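Local coordinates for protein ORF10 (Moritella marina, PDB 6RIW) that probably condenses acyl chains during polyunsaturated fatty acid synthesis, as the ketosynthase-chain length factor didomain of a longer multidomain synthase, at residues Gly64-Phe69 and Asn90-Tyr95; Ile9-Leu12 and Ala18-Gln21; Met474-His477 and Asn483-Gln486; Gln486-Leu491 and Thr849-Asp854. One frame throughout, in Å; residues are numbered along the deposited sequence.

Interaction 1 (Gly64-Phe69 and Asn90-Tyr95); sequences GYISDF and NQWGLY
Phe69 reaches between Trp92 and Tyr95, two residues of helix 88-104, and completes an aromatic cluster with them. Its ring leaves CB anti to the backbone N (chi1 176°), which carries it out of the loop and over to the helix. Past CB and CG, the CD2 side of the ring comes first to the indole: CD2 lies 3.7 Å from Trp92 NE1. One atom further, CE2 is 3.7 Å from Trp92 CD1. Here the pyrrole edge of Trp92 is turned to the face of Phe69 in an offset edge-to-face pair, the planes at 83°. At the tip the roles reverse. CZ approaches Tyr95 CG at 3.6 Å, and CE1 stands over the middle of the tyrosine ring, giving a T-shaped pair with planes at 71° and ring centroids 5.0 Å apart. Phe69 is thus a face to one neighbour and an edge to the other.

Ile66 covers the benzo end of Trp92. Its CG1 sits over one face, 3.9 Å from the centroid of the six-membered ring, a CH-pi contact, while CB reaches Trp92 CZ2 at 3.6 Å. A serine in place of Trp92 would probably leave Ile66 without the surface it rests on and Phe69 with one face unsupported, free to tilt. Leu12 packs against Ile66, Phe69 and Trp92, and the hydroxyl of Tyr95 is bonded to Gln17 O. The loop is therefore held to the helix by apolar packing and by ring edges and an isoleucine CH set against pi faces, not by polar bonds.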
# COMPACT_ATOMS: atom_id res chain seq x y z
N GLY A 64 -13.60 -14.81 5.89
CA GLY A 64 -12.61 -15.58 6.62
C GLY A 64 -11.97 -14.67 7.65
O GLY A 64 -11.22 -13.77 7.27
N TYR A 65 -12.26 -14.86 8.94
CA TYR A 65 -11.77 -13.95 9.96
C TYR A 65 -10.82 -14.65 10.91
O TYR A 65 -10.82 -15.88 11.03
CB TYR A 65 -12.93 -13.33 10.76
CG TYR A 65 -13.86 -12.60 9.83
CD1 TYR A 65 -13.45 -11.42 9.21
CD2 TYR A 65 -15.13 -13.10 9.55
CE1 TYR A 65 -14.29 -10.76 8.35
CE2 TYR A 65 -15.98 -12.44 8.69
CZ TYR A 65 -15.56 -11.27 8.09
OH TYR A 65 -16.40 -10.61 7.22
N ILE A 66 -9.98 -13.84 11.55
CA ILE A 66 -9.03 -14.29 12.56
C ILE A 66 -9.74 -14.16 13.89
O ILE A 66 -9.97 -13.05 14.36
CB ILE A 66 -7.73 -13.47 12.55
CG1 ILE A 66 -7.05 -13.53 11.18
CG2 ILE A 66 -6.78 -13.94 13.66
CD1 ILE A 66 -6.85 -14.96 10.66
N SER A 67 -10.07 -15.29 14.51
CA SER A 67 -10.78 -15.29 15.78
C SER A 67 -9.86 -15.77 16.90
O SER A 67 -9.05 -16.68 16.69
CB SER A 67 -12.01 -16.19 15.71
OG SER A 67 -12.89 -15.73 14.70
N ASP A 68 -9.98 -15.13 18.06
CA ASP A 68 -9.37 -15.63 19.30
C ASP A 68 -7.85 -15.74 19.21
O ASP A 68 -7.24 -16.67 19.74
CB ASP A 68 -10.00 -16.96 19.70
CG ASP A 68 -11.51 -16.87 19.84
OD1 ASP A 68 -11.98 -15.92 20.52
OD2 ASP A 68 -12.23 -17.71 19.26
N PHE A 69 -7.23 -14.80 18.51
CA PHE A 69 -5.77 -14.69 18.47
C PHE A 69 -5.35 -13.69 19.55
O PHE A 69 -5.83 -12.56 19.56
CB PHE A 69 -5.27 -14.24 17.10
CG PHE A 69 -3.78 -14.02 17.04
CD1 PHE A 69 -2.91 -15.10 16.98
CD2 PHE A 69 -3.25 -12.73 17.09
CE1 PHE A 69 -1.53 -14.90 16.93
CE2 PHE A 69 -1.88 -12.52 17.05
CZ PHE A 69 -1.01 -13.62 16.97
N ASN A 90 -0.18 -4.72 12.51
CA ASN A 90 1.21 -4.84 12.93
C ASN A 90 1.45 -6.14 13.69
O ASN A 90 2.47 -6.81 13.49
CB ASN A 90 1.59 -3.65 13.81
CG ASN A 90 1.27 -2.31 13.16
OD1 ASN A 90 2.14 -1.68 12.57
ND2 ASN A 90 0.03 -1.89 13.26
N GLN A 91 0.52 -6.49 14.59
CA GLN A 91 0.76 -7.64 15.46
C GLN A 91 0.74 -8.94 14.66
O GLN A 91 1.55 -9.84 14.93
CB GLN A 91 -0.30 -7.68 16.55
CG GLN A 91 -0.18 -6.46 17.49
CD GLN A 91 -1.08 -6.56 18.69
OE1 GLN A 91 -2.05 -7.32 18.69
NE2 GLN A 91 -0.78 -5.78 19.73
N TRP A 92 -0.17 -9.06 13.70
CA TRP A 92 -0.20 -10.28 12.90
C TRP A 92 1.07 -10.42 12.07
O TRP A 92 1.60 -11.52 11.92
CB TRP A 92 -1.42 -10.29 11.98
CG TRP A 92 -2.73 -10.35 12.70
CD1 TRP A 92 -2.95 -10.56 14.04
CD2 TRP A 92 -4.02 -10.19 12.11
NE1 TRP A 92 -4.29 -10.54 14.31
CE2 TRP A 92 -4.97 -10.33 13.14
CE3 TRP A 92 -4.46 -9.95 10.80
CZ2 TRP A 92 -6.35 -10.20 12.91
CZ3 TRP A 92 -5.83 -9.83 10.57
CH2 TRP A 92 -6.75 -9.97 11.62
N GLY A 93 1.58 -9.31 11.51
CA GLY A 93 2.83 -9.36 10.76
C GLY A 93 4.03 -9.71 11.62
O GLY A 93 4.90 -10.48 11.21
N LEU A 94 4.08 -9.16 12.84
CA LEU A 94 5.14 -9.53 13.77
C LEU A 94 5.05 -11.01 14.15
O LEU A 94 6.07 -11.71 14.23
CB LEU A 94 5.05 -8.65 15.02
CG LEU A 94 5.45 -7.20 14.76
CD1 LEU A 94 5.02 -6.33 15.92
CD2 LEU A 94 6.96 -7.13 14.53
N TYR A 95 3.84 -11.49 14.40
CA TYR A 95 3.66 -12.90 14.75
C TYR A 95 4.23 -13.82 13.67
O TYR A 95 5.04 -14.71 13.97
CB TYR A 95 2.18 -13.19 14.98
CG TYR A 95 1.91 -14.68 15.15
CD1 TYR A 95 2.26 -15.33 16.34
CD2 TYR A 95 1.33 -15.44 14.13
CE1 TYR A 95 2.03 -16.68 16.51
CE2 TYR A 95 1.10 -16.83 14.30
CZ TYR A 95 1.45 -17.43 15.50
OH TYR A 95 1.25 -18.77 15.72

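Interaction 2 (Ile9-Leu12 and Ala18-Gln21)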
# COMPACT_ATOMS: atom_id res chain seq x y z
N ILE A 9 8.39 -21.10 7.13
CA ILE A 9 7.03 -20.70 6.75
C ILE A 9 6.24 -20.43 8.01
O ILE A 9 6.41 -21.12 9.02
CB ILE A 9 6.31 -21.80 5.92
CG1 ILE A 9 7.15 -22.24 4.72
CG2 ILE A 9 4.93 -21.33 5.47
CD1 ILE A 9 6.41 -23.16 3.76
N ALA A 10 5.35 -19.44 7.95
CA ALA A 10 4.42 -19.21 9.04
C ALA A 10 3.11 -18.66 8.49
O ALA A 10 3.07 -18.03 7.43
CB ALA A 10 5.01 -18.28 10.10
N ASN A 11 2.04 -18.88 9.24
CA ASN A 11 0.74 -18.39 8.81
C ASN A 11 -0.12 -17.99 10.00
O ASN A 11 -0.04 -18.57 11.08
CB ASN A 11 -0.02 -19.44 8.01
CG ASN A 11 -0.29 -20.69 8.83
OD1 ASN A 11 0.65 -21.39 9.20
ND2 ASN A 11 -1.57 -20.96 9.14
N LEU A 12 -0.98 -17.00 9.75
CA LEU A 12 -2.11 -16.70 10.63
C LEU A 12 -3.29 -16.56 9.68
O LEU A 12 -3.49 -15.51 9.07
CB LEU A 12 -1.89 -15.45 11.48
CG LEU A 12 -3.00 -15.09 12.46
CD1 LEU A 12 -3.21 -16.24 13.46
CD2 LEU A 12 -2.61 -13.80 13.19
N ALA A 18 -0.59 -22.00 12.55
CA ALA A 18 0.65 -22.70 12.28
C ALA A 18 0.45 -23.54 11.03
O ALA A 18 -0.69 -23.88 10.70
CB ALA A 18 1.07 -23.59 13.47
N PRO A 19 1.52 -23.87 10.30
CA PRO A 19 1.33 -24.57 9.02
C PRO A 19 0.80 -26.00 9.16
O PRO A 19 0.03 -26.44 8.30
CB PRO A 19 2.73 -24.55 8.38
CG PRO A 19 3.43 -23.38 9.04
CD PRO A 19 2.90 -23.37 10.45
N ASP A 20 1.20 -26.74 10.19
CA ASP A 20 0.70 -28.11 10.32
C ASP A 20 -0.79 -28.13 10.66
O ASP A 20 -1.53 -29.01 10.22
CB ASP A 20 1.51 -28.87 11.37
CG ASP A 20 1.36 -28.28 12.77
OD1 ASP A 20 0.93 -27.11 12.89
OD2 ASP A 20 1.68 -28.99 13.75
N GLN A 21 -1.24 -27.17 11.47
CA GLN A 21 -2.67 -27.04 11.74
C GLN A 21 -3.45 -26.72 10.47
O GLN A 21 -4.51 -27.31 10.20
CB GLN A 21 -2.87 -25.97 12.81
CG GLN A 21 -4.27 -25.62 13.21
CD GLN A 21 -4.27 -24.49 14.24
OE1 GLN A 21 -3.27 -23.77 14.36
NE2 GLN A 21 -5.36 -24.33 14.98
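The turn from strand 4-12 into helix 19-27 opens the ketosynthase part of this thiolase-like fold, and here the first turn of that helix, led by Pro19, settles back on Ile9, Ala10 and Asn11. Ala18 holds the N-cap position and its CA is 5.5 Å from Asn11 CA, the nearest CA pair across the contact. Pro19 follows as the first helical residue, a place where the missing N-H costs nothing because first-turn amides have no i-4 carbonyl within the helix to bond to.

From the helix side the pyrrolidine ring carries much of the contact. Its CG, puckered exo, sits 3.7 Å from the carbonyl oxygen of Ile9, Ile9 O, and 4.3 Å from Ala10 CA, so the proline rests on the strand backbone itself. Asn11 comes from the next position along the strand. With CG held between the backbone N and the carbonyl carbon (chi1 61°), its amide group is brought alongside the Ala18-Pro19 peptide; the way round of that amide is doubtful. The backbone N of Ala18 is buried here without a polar partner in the model.

Gln21, third residue of the helix, takes Gln17 N on its OE1 and so ties the helix start to the turn before it. Ala10 points away from helix 19-27 and packs on Val96 and Ala100 of helix 88-104, whereas Ile9 meets Thr379 and Met382 of helix 374-387. Strand 259-270 runs antiparallel alongside, its Met265 bonded to the Ala10 backbone and its Ala263 to that of Leu12.

Interaction 3 (Met474-His477 and Asn483-Gln486)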
# COMPACT_ATOMS: atom_id res chain seq x y z
N MET A 474 10.24 13.81 -16.76
CA MET A 474 9.82 14.27 -15.43
C MET A 474 8.58 15.15 -15.56
O MET A 474 8.39 15.85 -16.56
CB MET A 474 10.91 15.09 -14.71
CG MET A 474 12.29 14.45 -14.60
SD MET A 474 13.39 15.20 -13.37
CE MET A 474 13.62 16.84 -14.03
N ASP A 475 7.75 15.13 -14.51
CA ASP A 475 6.72 16.15 -14.32
C ASP A 475 6.44 16.31 -12.83
O ASP A 475 6.71 15.40 -12.04
CB ASP A 475 5.43 15.83 -15.08
CG ASP A 475 4.44 17.03 -15.10
OD1 ASP A 475 4.88 18.21 -15.16
OD2 ASP A 475 3.22 16.79 -15.03
N SER A 476 5.91 17.47 -12.46
CA SER A 476 5.73 17.78 -11.05
C SER A 476 4.51 18.68 -10.86
O SER A 476 4.26 19.58 -11.67
CB SER A 476 6.97 18.47 -10.49
OG SER A 476 7.19 19.70 -11.17
N HIS A 477 3.81 18.47 -9.76
CA HIS A 477 2.69 19.33 -9.37
C HIS A 477 2.77 19.48 -7.85
O HIS A 477 2.27 18.63 -7.10
CB HIS A 477 1.38 18.73 -9.84
CG HIS A 477 0.20 19.62 -9.64
ND1 HIS A 477 -0.98 19.45 -10.33
CD2 HIS A 477 0.01 20.68 -8.82
CE1 HIS A 477 -1.85 20.37 -9.95
NE2 HIS A 477 -1.28 21.13 -9.03
N ASN A 483 3.27 22.36 -12.97
CA ASN A 483 3.97 21.51 -13.92
C ASN A 483 5.47 21.71 -13.75
O ASN A 483 5.93 22.56 -12.99
CB ASN A 483 3.52 21.77 -15.38
CG ASN A 483 3.74 23.23 -15.80
OD1 ASN A 483 4.72 23.85 -15.43
ND2 ASN A 483 2.81 23.76 -16.60
N LEU A 484 6.24 20.92 -14.50
CA LEU A 484 7.69 20.95 -14.36
C LEU A 484 8.26 22.34 -14.67
O LEU A 484 9.18 22.80 -14.00
CB LEU A 484 8.31 19.89 -15.27
CG LEU A 484 9.81 19.67 -15.04
CD1 LEU A 484 10.03 18.95 -13.72
CD2 LEU A 484 10.43 18.87 -16.17
N ALA A 485 7.75 23.00 -15.72
CA ALA A 485 8.27 24.31 -16.09
C ALA A 485 8.10 25.32 -14.96
O ALA A 485 9.03 26.09 -14.65
CB ALA A 485 7.59 24.82 -17.37
N GLN A 486 6.95 25.30 -14.30
CA GLN A 486 6.69 26.22 -13.19
C GLN A 486 7.56 25.89 -11.98
O GLN A 486 8.05 26.79 -11.29
CB GLN A 486 5.20 26.18 -12.83
CG GLN A 486 4.29 26.88 -13.84
CD GLN A 486 2.81 26.69 -13.51
OE1 GLN A 486 2.43 26.59 -12.35
NE2 GLN A 486 1.97 26.66 -14.55
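Asp475 of strand 469-478 reaches over to Leu484 N, the first amide of helix 484-492, in the strand-turn-helix unit that begins the chain length factor part of this thiolase-like fold. The bond to Asp475 OD1 is 3.1 Å long and bent, 137° at the hydrogen. The same oxygen also receives a weak bond from Ser476 N, the next residue of its own strand, at 3.0 Å. With CG anti to the backbone N (chi1 -170°), the carboxylate is swung to the helix start, where an acceptor for a first-turn N-H is useful.

Next to this bond the side chain of Leu484 lies across the strand. Its CD2 is 3.7 Å from Met474 O and 4.1 Å from Met474 CB, and the bent methionine chain brings CE round toward CD1 of the same leucine.

The second shell fixes both partners. Asn483 is the N-cap: its OD1 accepts Gln486 N at 2.9 Å, a nearly straight bond at 162°, which with the Asp475 bond serves two amides of the opening turn. On the other side, Asp475 OD2 is bonded to Asn563 ND2 of helix 552-567, so the carboxylate links two helices to the strand. An alanine in place of Asp475 would probably leave both Leu484 N and Asn563 ND2 without their acceptor and let the helix start drift from the strand. Further out, Ile847 of helix 841-854 covers both Met474 and Leu484. Ser476 OG, buried with no polar partner in the model, stands 3.5 Å from Leu484 CA.

Interaction 4 (Gln486-Leu491 and Thr849-Asp854)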
# COMPACT_ATOMS: atom_id res chain seq x y z
N GLN A 486 6.95 25.30 -14.30
CA GLN A 486 6.69 26.22 -13.19
C GLN A 486 7.56 25.89 -11.98
O GLN A 486 8.05 26.79 -11.29
CB GLN A 486 5.20 26.18 -12.83
CG GLN A 486 4.29 26.88 -13.84
CD GLN A 486 2.81 26.69 -13.51
OE1 GLN A 486 2.43 26.59 -12.35
NE2 GLN A 486 1.97 26.66 -14.55
N PHE A 487 7.76 24.60 -11.70
CA PHE A 487 8.65 24.21 -10.62
C PHE A 487 10.08 24.66 -10.90
O PHE A 487 10.79 25.15 -10.01
CB PHE A 487 8.57 22.68 -10.46
CG PHE A 487 9.17 22.12 -9.17
CD1 PHE A 487 8.99 22.75 -7.94
CD2 PHE A 487 9.86 20.93 -9.20
CE1 PHE A 487 9.52 22.21 -6.78
CE2 PHE A 487 10.41 20.37 -8.05
CZ PHE A 487 10.24 21.01 -6.83
N LYS A 488 10.55 24.47 -12.14
CA LYS A 488 11.90 24.88 -12.48
C LYS A 488 12.09 26.38 -12.23
O LYS A 488 13.07 26.80 -11.61
CB LYS A 488 12.17 24.53 -13.95
CG LYS A 488 13.63 24.74 -14.40
CD LYS A 488 13.76 24.40 -15.91
CE LYS A 488 15.15 24.72 -16.44
NZ LYS A 488 15.29 24.35 -17.88
N THR A 489 11.14 27.18 -12.69
CA THR A 489 11.21 28.63 -12.49
C THR A 489 11.16 29.00 -11.01
O THR A 489 11.93 29.84 -10.54
CB THR A 489 10.06 29.29 -13.22
OG1 THR A 489 10.20 29.03 -14.62
CG2 THR A 489 10.03 30.78 -12.96
N LEU A 490 10.24 28.37 -10.27
CA LEU A 490 10.18 28.58 -8.83
C LEU A 490 11.53 28.34 -8.17
O LEU A 490 11.99 29.16 -7.36
CB LEU A 490 9.11 27.65 -8.24
CG LEU A 490 8.82 27.80 -6.75
CD1 LEU A 490 7.75 28.84 -6.54
CD2 LEU A 490 8.37 26.46 -6.16
N LEU A 491 12.18 27.21 -8.47
CA LEU A 491 13.43 26.88 -7.80
C LEU A 491 14.54 27.85 -8.19
O LEU A 491 15.34 28.27 -7.34
CB LEU A 491 13.84 25.45 -8.15
CG LEU A 491 12.85 24.41 -7.65
CD1 LEU A 491 13.21 23.03 -8.27
CD2 LEU A 491 12.92 24.37 -6.14
N THR A 849 16.95 18.35 -7.76
CA THR A 849 18.36 18.06 -8.02
C THR A 849 18.60 17.78 -9.50
O THR A 849 19.56 18.29 -10.09
CB THR A 849 18.81 16.88 -7.17
OG1 THR A 849 18.63 17.20 -5.78
CG2 THR A 849 20.27 16.52 -7.42
N ALA A 850 17.72 16.99 -10.12
CA ALA A 850 17.86 16.71 -11.55
C ALA A 850 17.72 17.98 -12.39
O ALA A 850 18.45 18.15 -13.37
CB ALA A 850 16.84 15.66 -11.99
N LEU A 851 16.80 18.88 -12.03
CA LEU A 851 16.66 20.12 -12.79
C LEU A 851 17.92 20.98 -12.67
O LEU A 851 18.38 21.56 -13.66
CB LEU A 851 15.42 20.91 -12.35
CG LEU A 851 14.01 20.37 -12.69
CD1 LEU A 851 12.90 21.18 -11.97
CD2 LEU A 851 13.74 20.36 -14.21
N LEU A 852 18.49 21.07 -11.46
CA LEU A 852 19.70 21.86 -11.26
C LEU A 852 20.87 21.30 -12.05
O LEU A 852 21.63 22.05 -12.67
CB LEU A 852 20.08 21.90 -9.78
CG LEU A 852 19.22 22.74 -8.83
CD1 LEU A 852 19.89 22.80 -7.45
CD2 LEU A 852 18.99 24.14 -9.39
N LEU A 853 21.05 19.98 -12.01
CA LEU A 853 22.11 19.34 -12.79
C LEU A 853 21.88 19.44 -14.29
O LEU A 853 22.85 19.58 -15.05
CB LEU A 853 22.23 17.88 -12.37
CG LEU A 853 22.79 17.69 -10.97
CD1 LEU A 853 22.53 16.24 -10.56
CD2 LEU A 853 24.26 18.02 -10.89
N ASP A 854 20.62 19.39 -14.74
CA ASP A 854 20.33 19.58 -16.16
C ASP A 854 20.72 20.97 -16.64
O ASP A 854 20.99 21.15 -17.84
CB ASP A 854 18.85 19.35 -16.42
CG ASP A 854 18.55 19.28 -17.91
OD1 ASP A 854 19.19 18.48 -18.60
OD2 ASP A 854 17.68 20.03 -18.40
O HOH W 1 15.85 21.27 -17.09
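Leu851 points a single methyl, CD1, at helix 484-492, and Phe487, Lys488 and Leu491 gather round it. The two helical segments cross at -76° with their axes 10.5 Å apart, a steep crossing, and the contact centres on this one leucine. Leu851 CD1 lies 3.9 Å from Lys488 CA, close to the helix backbone. It is also 4.1 Å from Phe487 CD2 and 4.1 Å from Leu491 CD1; the Leu491 and Leu851 side chains cross at about a right angle.

Leu491 and Phe487, one turn apart, take different torsions that bring them together. Leu491 has CG anti to the carbonyl carbon (chi1 -64°), while Phe487 has its ring anti to the backbone N (chi1 -166°); as a result Leu491 CD1 stands 3.8 Å above the centre of the phenylalanine ring, and the pair offers Leu851 a joint apolar surface.

Lys488 is fully extended from CB to NZ and runs out along the border of the contact. A water bridges its end to the other helix: it donates to Asp854 OD2 at 2.6 Å and takes a weak bond from Lys488 NZ at 3.2 Å. The opposite charges, 5.0 Å apart between Lys488 NZ and Asp854 OD2, probably attract through the water, and Asp854 OD1 is bonded separately to His889 N. Such packing of the first helix on a late helix, joining the N- and C-terminal halves of one unit, fits the layered thiolase-like ketosynthase fold.

From the N terminus, interaction 2 comes first, closing the short turn between strand 4-12 and helix 19-27. Interaction 1 then closes a longer loop onto helix 88-104, and the two touch through Leu12, which packs on Phe69 and Trp92. Both belong to the ketosynthase part. Interaction 3 repeats the strand-to-helix closure in the chain length factor part, its centre about 49 Å from that of interaction 2. Interaction 4 starts at Gln486, where interaction 3 ends, and spans more than 350 residues to bring helix 841-854 onto helix 484-492; Met474 packs on Leu851 between the two. The two touching pairs follow in series on opposite sides of the chain's centre, none nested or crossing.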